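Local coordinates for stage II sporulation E family protein (Thermanaerovibrio acidaminovorans, PDB 3RNR), which is of unknown function but probably acts as a protein serine/threonine phosphatase of the metal-dependent PP2C (PPM) family, to which SpoIIE belongs, at residues Asp9-Met19 with Gly71-Arg82; Asp174-Ser184 with Asn203-Leu211. All blocks are in the same frame, centred on the assembly; numbering follows the deposited sequence.

Interactions 1 and 2 lie in the two facing sheets of one alpha-beta-beta-alpha sandwich. Both are buried and both touch the second subunit; interaction 1 pairs antiparallel strands nearer the chain centre, while interaction 2 pairs parallel strands at the border of its sheet, where the second subunit continues it. Their inner faces meet: Cys13 SG packs on Val209 CG2 at 3.8 Å, and Ala11 also touches the strand 205-210. Both contacts rest on backbone ladders with small or branched apolar side chains between the sheets. Polar groups gather at the ends, a salt bridge and an Asx turn in interaction 1, a hydroxyl-carboxylate bond (Thr205 to Asp174) and waters in interaction 2.

Interaction 1: Asp9-Met19 with Gly71-Arg82; sequences DKAYCVVVDGM and GATMAVAAVNLR
Strands 10-18 and 72-80 run antiparallel at 165°, with axes 4.5 Å apart at closest, and a ladder of backbone hydrogen bonds joins them from Asp9 to Met19. Leu81 N closes one end on Asp9 O at 2.6 Å, and Met19 N reaches Gly71 O at the other through a more bent bond. There a water bridges Gly71 N and Met19 O.

One face carries Tyr12, Val14, Val16, Met74, Val76 and Ala78. Val16 and the selenomethionine Met74 lie side by side, CG2 of Val16 4.0 Å from CB of Met74. The chain of Met74 turns at its last torsion, bringing CE 3.9 Å from Val14 CG2; being long, unbranched and apolar, it can bend to lie against Ser36 and Ala53. Met74 and Val76 lie under helices 25-41 and 46-63. Tyr12 touches Ala78 only through CB; with chi1 at 62° its ring leads away from strand 72-80, to Val37 and Leu40 of the first helix.

On the other face Ala11, Cys13, Val15, Ala75 and Ala77 are compact, as close approach of the second sheet demands: Cys13 SG sits 3.9 Å from Ala77 CB, and both touch strand 159-164. Further along, Asp17 turns OD1 away from Thr73 to Ser164 and Arg169, while Thr73 OG1 bonds Tyr168.

At the solvent end Asp9 OD2 and Arg82 NH2 form a salt bridge of 2.7 Å, the carboxylate and guanidinium planes 57° apart; both residues are poorly ordered. Asn80 OD1 accepts from Arg82 N, an Asx turn just after the strand, and also from Asp83 N.

Asp17-Gly18 matches the Asp-Gly signature of PPM phosphatases and, as in relatives, is probably part of the metal site, though here Asp17 OD2 and Gly18 N bond a glycerol; the paired strands belong to the family's alpha-beta-beta-alpha sandwich.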
loop_
_atom_site.group_PDB
_atom_site.type_symbol
_atom_site.label_atom_id
_atom_site.label_comp_id
_atom_site.label_asym_id
_atom_site.label_seq_id
_atom_site.Cartn_x
_atom_site.Cartn_y
_atom_site.Cartn_z
ATOM N N ASP B 9 9.928 -0.964 -11.138
ATOM C CA ASP B 9 9.677 0.109 -12.086
ATOM C C ASP B 9 8.220 0.556 -12.031
ATOM O O ASP B 9 7.770 1.308 -12.894
ATOM C CB ASP B 9 10.052 -0.323 -13.504
ATOM C CG ASP B 9 11.552 -0.491 -13.687
ATOM O OD1 ASP B 9 12.319 0.118 -12.904
ATOM O OD2 ASP B 9 11.960 -1.227 -14.616
ATOM N N LYS B 10 7.471 0.035 -11.059
ATOM C CA LYS B 10 6.019 0.188 -11.075
ATOM C C LYS B 10 5.405 0.971 -9.916
ATOM O O LYS B 10 5.915 0.969 -8.801
ATOM C CB LYS B 10 5.366 -1.192 -11.155
ATOM C CG LYS B 10 5.740 -1.968 -12.418
ATOM C CD LYS B 10 5.001 -3.288 -12.504
ATOM C CE LYS B 10 5.467 -4.081 -13.708
ATOM N NZ LYS B 10 5.103 -5.514 -13.589
ATOM N N ALA B 11 4.292 1.635 -10.205
ATOM C CA ALA B 11 3.428 2.173 -9.164
ATOM C C ALA B 11 2.128 1.385 -9.288
ATOM O O ALA B 11 1.619 1.210 -10.396
ATOM C CB ALA B 11 3.170 3.634 -9.390
ATOM N N TYR B 12 1.597 0.909 -8.170
ATOM C CA TYR B 12 0.451 -0.001 -8.213
ATOM C C TYR B 12 -0.637 0.436 -7.261
ATOM O O TYR B 12 -0.395 1.223 -6.342
ATOM C CB TYR B 12 0.891 -1.427 -7.860
ATOM C CG TYR B 12 1.452 -1.554 -6.458
ATOM C CD1 TYR B 12 0.610 -1.667 -5.352
ATOM C CD2 TYR B 12 2.818 -1.537 -6.237
ATOM C CE1 TYR B 12 1.130 -1.781 -4.065
ATOM C CE2 TYR B 12 3.341 -1.650 -4.964
ATOM C CZ TYR B 12 2.496 -1.759 -3.887
ATOM O OH TYR B 12 3.033 -1.864 -2.624
ATOM N N CYS B 13 -1.833 -0.102 -7.473
ATOM C CA CYS B 13 -2.964 0.159 -6.592
ATOM C C CYS B 13 -3.789 -1.111 -6.469
ATOM O O CYS B 13 -3.853 -1.915 -7.399
ATOM C CB CYS B 13 -3.834 1.291 -7.139
ATOM S SG CYS B 13 -4.445 1.070 -8.858
ATOM N N VAL B 14 -4.400 -1.306 -5.308
ATOM C CA VAL B 14 -5.211 -2.488 -5.102
ATOM C C VAL B 14 -6.344 -2.178 -4.127
ATOM O O VAL B 14 -6.172 -1.377 -3.205
ATOM C CB VAL B 14 -4.344 -3.691 -4.619
ATOM C CG1 VAL B 14 -3.445 -3.292 -3.481
ATOM C CG2 VAL B 14 -5.233 -4.880 -4.214
ATOM N N VAL B 15 -7.502 -2.783 -4.364
ATOM C CA VAL B 15 -8.578 -2.799 -3.391
ATOM C C VAL B 15 -8.981 -4.241 -3.173
ATOM O O VAL B 15 -9.005 -5.038 -4.119
ATOM C CB VAL B 15 -9.815 -1.973 -3.854
ATOM C CG1 VAL B 15 -9.481 -0.470 -3.885
ATOM C CG2 VAL B 15 -10.324 -2.456 -5.242
ATOM N N VAL B 16 -9.308 -4.570 -1.930
ATOM C CA VAL B 16 -9.727 -5.920 -1.565
ATOM C C VAL B 16 -10.894 -5.833 -0.591
ATOM O O VAL B 16 -10.853 -5.039 0.342
ATOM C CB VAL B 16 -8.590 -6.681 -0.841
ATOM C CG1 VAL B 16 -9.056 -8.079 -0.484
ATOM C CG2 VAL B 16 -7.334 -6.770 -1.723
ATOM N N ASP B 17 -11.933 -6.635 -0.794
ATOM C CA ASP B 17 -12.986 -6.720 0.226
ATOM C C ASP B 17 -13.450 -8.130 0.535
ATOM O O ASP B 17 -13.680 -8.929 -0.370
ATOM C CB ASP B 17 -14.171 -5.826 -0.125
ATOM C CG ASP B 17 -14.142 -4.515 0.646
ATOM O OD1 ASP B 17 -14.027 -3.446 0.011
ATOM O OD2 ASP B 17 -14.215 -4.580 1.883
ATOM N N GLY B 18 -13.591 -8.444 1.818
ATOM C CA GLY B 18 -14.057 -9.770 2.190
ATOM C C GLY B 18 -15.482 -9.955 1.708
ATOM O O GLY B 18 -16.211 -8.971 1.521
HETATM N N MSE B 19 -15.896 -11.206 1.531
HETATM C CA MSE B 19 -17.248 -11.465 1.053
HETATM C C MSE B 19 -18.072 -11.523 2.327
HETATM O O MSE B 19 -17.980 -12.481 3.105
HETATM C CB MSE B 19 -17.332 -12.845 0.376
HETATM C CG MSE B 19 -16.472 -13.046 -0.871
HETATM SE SE MSE B 19 -17.448 -12.479 -2.403
HETATM C CE MSE B 19 -18.642 -14.008 -2.632
ATOM N N GLY B 71 -14.058 -15.871 1.458
ATOM C CA GLY B 71 -13.415 -15.346 0.267
ATOM C C GLY B 71 -13.375 -13.839 0.218
ATOM O O GLY B 71 -13.893 -13.173 1.111
ATOM N N ALA B 72 -12.770 -13.299 -0.839
ATOM C CA ALA B 72 -12.704 -11.858 -1.008
ATOM C C ALA B 72 -12.806 -11.545 -2.487
ATOM O O ALA B 72 -12.610 -12.426 -3.319
ATOM C CB ALA B 72 -11.378 -11.322 -0.435
ATOM N N THR B 73 -13.103 -10.295 -2.820
ATOM C CA THR B 73 -13.066 -9.849 -4.214
ATOM C C THR B 73 -11.974 -8.795 -4.254
ATOM O O THR B 73 -11.619 -8.237 -3.213
ATOM C CB THR B 73 -14.394 -9.214 -4.657
ATOM O OG1 THR B 73 -14.727 -8.144 -3.760
ATOM C CG2 THR B 73 -15.508 -10.253 -4.606
HETATM N N MSE B 74 -11.396 -8.553 -5.422
HETATM C CA MSE B 74 -10.320 -7.567 -5.481
HETATM C C MSE B 74 -10.139 -7.019 -6.888
HETATM O O MSE B 74 -10.564 -7.637 -7.858
HETATM C CB MSE B 74 -9.013 -8.208 -4.998
HETATM C CG MSE B 74 -8.481 -9.291 -5.930
HETATM SE SE MSE B 74 -6.838 -10.090 -5.267
HETATM C CE MSE B 74 -5.674 -8.539 -5.441
ATOM N N ALA B 75 -9.505 -5.856 -6.991
ATOM C CA ALA B 75 -9.081 -5.346 -8.279
ATOM C C ALA B 75 -7.705 -4.734 -8.076
ATOM O O ALA B 75 -7.444 -4.123 -7.039
ATOM C CB ALA B 75 -10.067 -4.300 -8.802
ATOM N N VAL B 76 -6.834 -4.899 -9.061
ATOM C CA VAL B 76 -5.451 -4.447 -8.926
ATOM C C VAL B 76 -4.934 -3.912 -10.264
ATOM O O VAL B 76 -5.311 -4.407 -11.336
ATOM C CB VAL B 76 -4.558 -5.590 -8.392
ATOM C CG1 VAL B 76 -4.813 -6.867 -9.164
ATOM C CG2 VAL B 76 -3.091 -5.203 -8.459
ATOM N N ALA B 77 -4.088 -2.893 -10.211
ATOM C CA ALA B 77 -3.505 -2.370 -11.432
ATOM C C ALA B 77 -2.087 -1.887 -11.143
ATOM O O ALA B 77 -1.738 -1.601 -9.997
ATOM C CB ALA B 77 -4.371 -1.251 -11.997
ATOM N N ALA B 78 -1.255 -1.841 -12.176
ATOM C CA ALA B 78 0.107 -1.365 -11.995
ATOM C C ALA B 78 0.501 -0.605 -13.239
ATOM O O ALA B 78 0.177 -1.027 -14.346
ATOM C CB ALA B 78 1.045 -2.515 -11.771
ATOM N N VAL B 79 1.189 0.516 -13.055
ATOM C CA VAL B 79 1.682 1.287 -14.182
ATOM C C VAL B 79 3.196 1.190 -14.201
ATOM O O VAL B 79 3.846 1.450 -13.197
ATOM C CB VAL B 79 1.275 2.761 -14.067
ATOM C CG1 VAL B 79 1.923 3.589 -15.185
ATOM C CG2 VAL B 79 -0.248 2.886 -14.094
ATOM N N ASN B 80 3.759 0.804 -15.338
ATOM C CA ASN B 80 5.202 0.725 -15.438
ATOM C C ASN B 80 5.711 2.139 -15.664
ATOM O O ASN B 80 5.365 2.783 -16.661
ATOM C CB ASN B 80 5.606 -0.193 -16.592
ATOM C CG ASN B 80 7.112 -0.370 -16.694
ATOM O OD1 ASN B 80 7.862 0.601 -16.733
ATOM N ND2 ASN B 80 7.556 -1.614 -16.709
ATOM N N LEU B 81 6.532 2.618 -14.736
ATOM C CA LEU B 81 6.982 4.008 -14.752
ATOM C C LEU B 81 8.030 4.266 -15.835
ATOM O O LEU B 81 8.252 5.407 -16.247
ATOM C CB LEU B 81 7.545 4.398 -13.384
ATOM C CG LEU B 81 6.550 4.322 -12.226
ATOM C CD1 LEU B 81 7.219 4.618 -10.890
ATOM C CD2 LEU B 81 5.377 5.260 -12.468
ATOM N N ARG B 82 8.705 3.210 -16.266
ATOM C CA ARG B 82 9.710 3.373 -17.307
ATOM C C ARG B 82 9.087 3.632 -18.679
ATOM O O ARG B 82 9.476 4.569 -19.376
ATOM C CB ARG B 82 10.629 2.155 -17.371
ATOM C CG ARG B 82 11.766 2.318 -18.372
ATOM C CD ARG B 82 12.611 1.064 -18.480
ATOM N NE ARG B 82 13.090 0.623 -17.174
ATOM C CZ ARG B 82 13.926 -0.394 -16.993
ATOM N NH1 ARG B 82 14.384 -1.072 -18.039
ATOM N NH2 ARG B 82 14.308 -0.730 -15.768
HETATM O O HOH W 1 -15.907 -14.611 3.412
#

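Interaction 2: Asp174-Ser184 with Asn203-Leu211; sequences DRIAMALSRGS and NATLALVIL. With EDO (1,2-ethanediol), chain Q.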
loop_
_atom_site.group_PDB
_atom_site.type_symbol
_atom_site.label_atom_id
_atom_site.label_comp_id
_atom_site.label_asym_id
_atom_site.label_seq_id
_atom_site.Cartn_x
_atom_site.Cartn_y
_atom_site.Cartn_z
ATOM N N ASP B 174 -12.109 4.271 6.292
ATOM C CA ASP B 174 -10.937 4.232 5.419
ATOM C C ASP B 174 -10.656 5.585 4.759
ATOM O O ASP B 174 -11.241 6.593 5.136
ATOM C CB ASP B 174 -11.024 3.077 4.403
ATOM C CG ASP B 174 -12.039 3.327 3.296
ATOM O OD1 ASP B 174 -12.083 2.504 2.352
ATOM O OD2 ASP B 174 -12.781 4.335 3.364
ATOM N N ARG B 175 -9.731 5.593 3.808
ATOM C CA ARG B 175 -9.324 6.797 3.097
ATOM C C ARG B 175 -9.010 6.397 1.657
ATOM O O ARG B 175 -8.837 5.216 1.360
ATOM C CB ARG B 175 -8.075 7.408 3.763
ATOM C CG ARG B 175 -8.298 7.928 5.190
ATOM C CD ARG B 175 -9.072 9.228 5.162
ATOM N NE ARG B 175 -9.187 9.875 6.470
ATOM C CZ ARG B 175 -10.110 9.563 7.381
ATOM N NH1 ARG B 175 -10.980 8.591 7.146
ATOM N NH2 ARG B 175 -10.157 10.209 8.531
ATOM N N ILE B 176 -8.929 7.368 0.759
ATOM C CA ILE B 176 -8.533 7.071 -0.610
ATOM C C ILE B 176 -7.012 6.887 -0.658
ATOM O O ILE B 176 -6.293 7.628 -0.015
ATOM C CB ILE B 176 -8.926 8.222 -1.528
ATOM C CG1 ILE B 176 -10.430 8.491 -1.391
ATOM C CG2 ILE B 176 -8.533 7.910 -2.970
ATOM C CD1 ILE B 176 -10.880 9.795 -2.029
ATOM N N ALA B 177 -6.520 5.892 -1.389
ATOM C CA ALA B 177 -5.073 5.732 -1.523
ATOM C C ALA B 177 -4.668 6.118 -2.950
ATOM O O ALA B 177 -5.277 5.655 -3.909
ATOM C CB ALA B 177 -4.656 4.291 -1.221
HETATM N N MSE B 178 -3.652 6.964 -3.090
HETATM C CA MSE B 178 -3.256 7.433 -4.416
HETATM C C MSE B 178 -1.748 7.444 -4.542
HETATM O O MSE B 178 -1.049 7.881 -3.629
HETATM C CB MSE B 178 -3.721 8.879 -4.660
HETATM C CG MSE B 178 -5.113 9.223 -4.205
HETATM SE SE MSE B 178 -5.388 11.164 -4.427
HETATM C CE MSE B 178 -3.858 11.806 -3.427
ATOM N N ALA B 179 -1.265 6.990 -5.691
ATOM C CA ALA B 179 0.136 7.114 -6.057
ATOM C C ALA B 179 0.229 8.144 -7.179
ATOM O O ALA B 179 -0.307 7.909 -8.255
ATOM C CB ALA B 179 0.654 5.763 -6.530
ATOM N N LEU B 180 0.895 9.281 -6.927
ATOM C CA LEU B 180 1.020 10.347 -7.913
ATOM C C LEU B 180 2.481 10.774 -8.061
ATOM O O LEU B 180 3.355 10.308 -7.346
ATOM C CB LEU B 180 0.230 11.581 -7.466
ATOM C CG LEU B 180 -1.097 11.388 -6.741
ATOM C CD1 LEU B 180 -1.532 12.691 -6.090
ATOM C CD2 LEU B 180 -2.154 10.898 -7.724
ATOM N N SER B 181 2.732 11.706 -8.963
ATOM C CA SER B 181 4.050 12.303 -9.053
ATOM C C SER B 181 3.875 13.710 -8.515
ATOM O O SER B 181 2.777 14.259 -8.578
ATOM C CB SER B 181 4.532 12.330 -10.503
ATOM O OG SER B 181 3.810 13.292 -11.235
ATOM N N ARG B 182 4.931 14.284 -7.947
ATOM C CA ARG B 182 4.850 15.662 -7.474
ATOM C C ARG B 182 4.339 16.543 -8.611
ATOM O O ARG B 182 3.640 17.535 -8.387
ATOM C CB ARG B 182 6.215 16.151 -6.983
ATOM C CG ARG B 182 6.148 17.277 -5.950
ATOM C CD ARG B 182 7.543 17.807 -5.604
ATOM N NE ARG B 182 8.127 17.200 -4.405
ATOM C CZ ARG B 182 8.738 16.016 -4.383
ATOM N NH1 ARG B 182 9.250 15.546 -3.255
ATOM N NH2 ARG B 182 8.834 15.294 -5.491
ATOM N N GLY B 183 4.666 16.141 -9.835
ATOM C CA GLY B 183 4.209 16.821 -11.032
ATOM C C GLY B 183 2.711 16.789 -11.293
ATOM O O GLY B 183 2.219 17.570 -12.105
ATOM N N SER B 184 1.976 15.908 -10.621
ATOM C CA SER B 184 0.527 15.883 -10.791
ATOM C C SER B 184 -0.095 16.934 -9.875
ATOM O O SER B 184 0.615 17.589 -9.107
ATOM C CB SER B 184 -0.028 14.494 -10.468
ATOM O OG SER B 184 0.512 13.503 -11.330
ATOM N N ASN B 203 -19.901 5.379 -0.583
ATOM C CA ASN B 203 -19.071 4.691 0.410
ATOM C C ASN B 203 -17.944 3.828 -0.185
ATOM O O ASN B 203 -17.319 3.025 0.523
ATOM C CB ASN B 203 -19.916 3.926 1.439
ATOM C CG ASN B 203 -20.715 2.803 0.817
ATOM O OD1 ASN B 203 -20.703 2.613 -0.402
ATOM N ND2 ASN B 203 -21.409 2.037 1.658
ATOM N N ALA B 204 -17.743 3.935 -1.499
ATOM C CA ALA B 204 -16.764 3.096 -2.190
ATOM C C ALA B 204 -15.356 3.199 -1.626
ATOM O O ALA B 204 -14.941 4.257 -1.166
ATOM C CB ALA B 204 -16.739 3.426 -3.689
ATOM N N THR B 205 -14.617 2.095 -1.681
ATOM C CA THR B 205 -13.194 2.116 -1.368
ATOM C C THR B 205 -12.447 2.301 -2.679
ATOM O O THR B 205 -12.759 1.630 -3.666
ATOM C CB THR B 205 -12.754 0.808 -0.651
ATOM O OG1 THR B 205 -13.391 0.736 0.632
ATOM C CG2 THR B 205 -11.257 0.785 -0.434
ATOM N N LEU B 206 -11.478 3.220 -2.694
ATOM C CA LEU B 206 -10.836 3.654 -3.931
ATOM C C LEU B 206 -9.333 3.637 -3.796
ATOM O O LEU B 206 -8.795 3.963 -2.732
ATOM C CB LEU B 206 -11.255 5.093 -4.280
ATOM C CG LEU B 206 -12.726 5.429 -4.502
ATOM C CD1 LEU B 206 -12.872 6.914 -4.821
ATOM C CD2 LEU B 206 -13.322 4.568 -5.624
ATOM N N ALA B 207 -8.657 3.262 -4.877
ATOM C CA ALA B 207 -7.214 3.406 -4.961
ATOM C C ALA B 207 -6.879 3.755 -6.395
ATOM O O ALA B 207 -7.538 3.290 -7.336
ATOM C CB ALA B 207 -6.499 2.130 -4.540
ATOM N N LEU B 208 -5.856 4.576 -6.578
ATOM C CA LEU B 208 -5.552 5.026 -7.924
ATOM C C LEU B 208 -4.081 5.288 -8.159
ATOM O O LEU B 208 -3.327 5.581 -7.229
ATOM C CB LEU B 208 -6.374 6.266 -8.269
ATOM C CG LEU B 208 -6.138 7.473 -7.389
ATOM C CD1 LEU B 208 -5.201 8.441 -8.093
ATOM C CD2 LEU B 208 -7.479 8.142 -7.089
ATOM N N VAL B 209 -3.671 5.210 -9.411
ATOM C CA VAL B 209 -2.334 5.583 -9.830
ATOM C C VAL B 209 -2.408 6.584 -10.966
ATOM O O VAL B 209 -3.197 6.424 -11.837
ATOM C CB VAL B 209 -1.514 4.406 -10.283
ATOM C CG1 VAL B 209 -0.129 4.858 -10.716
ATOM C CG2 VAL B 209 -1.443 3.359 -9.238
ATOM N N ILE B 210 -1.594 7.623 -10.915
ATOM C CA ILE B 210 -1.450 8.585 -11.996
ATOM C C ILE B 210 -0.008 8.586 -12.453
ATOM O O ILE B 210 0.880 8.688 -11.654
ATOM C CB ILE B 210 -1.768 9.998 -11.577
ATOM C CG1 ILE B 210 -3.117 10.093 -10.905
ATOM C CG2 ILE B 210 -1.711 10.926 -12.748
ATOM C CD1 ILE B 210 -4.202 9.767 -11.729
ATOM N N LEU B 211 0.202 8.455 -13.746
ATOM C CA LEU B 211 1.526 8.431 -14.291
ATOM C C LEU B 211 2.226 9.784 -14.114
ATOM O O LEU B 211 1.656 10.783 -14.453
ATOM C CB LEU B 211 1.455 8.060 -15.746
ATOM C CG LEU B 211 2.774 7.988 -16.472
ATOM C CD1 LEU B 211 3.729 7.177 -15.758
ATOM C CD2 LEU B 211 2.612 7.479 -17.822
HETATM C C1 EDO Q . -14.535 7.286 4.518
HETATM O O1 EDO Q . -14.805 6.089 5.267
HETATM C C2 EDO Q . -14.189 8.425 5.476
HETATM O O2 EDO Q . -13.625 9.539 4.766
HETATM O O HOH W 2 -11.197 4.737 -0.186
HETATM O O HOH W 3 -15.256 3.420 2.555
#
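The strand 176-181, the helix 186-193 and the strand 205-210 form a beta-alpha-beta unit, and this contact is the parallel pairing of its two strands, their directions only 4° apart. Ala177 N reaches Leu206 O by a long but straight bond of 3.3 Å; Leu208 then binds both ways, its N to Ala177 O and its O to Ala179 N, and Ile210 N ends the ladder on Ala179 O.

On the helix-bearing face Leu208 lies between Met178 and Leu161. With chi1 at 61°, its CG stands between its own N and carbonyl carbon, lying alongside the selenomethionine Met178: Leu208 CD1 comes to 3.8 Å from Met178 CB. The same methyl meets Leu180, whose CD2 presses on Ile210 CG1 at 3.4 Å, tighter than normal van der Waals contact. Ile176, Met178 and Leu180 touch the helix, which makes long, branched or flexible apolar chains apt here. On the opposite face the smaller Ala177, Ala207, Ala179 and Val209 fit against the first sheet of the sandwich, with Ala207 CB 4.4 Å from Ala177 CB.

Within this chain strand 176-181 is a border of the sheet of the PP2C-like sandwich, but it pairs antiparallel with a strand of the second subunit, so the sheet continues through the dimer. Arg175 also spans the interface: NH2 forms a salt bridge with OXT of Leu211 of the second subunit, while NH1 donates to Asp174 O.

At the strand entrance Thr205 OG1 donates to Asp174 OD1 at 2.8 Å, meeting it nearly along the C-O axis, and also bonds Arg169. One water links Asp174 OD2 to Asn203 O; ethanediol, probably from the crystallisation liquor, binds Asp174 only weakly.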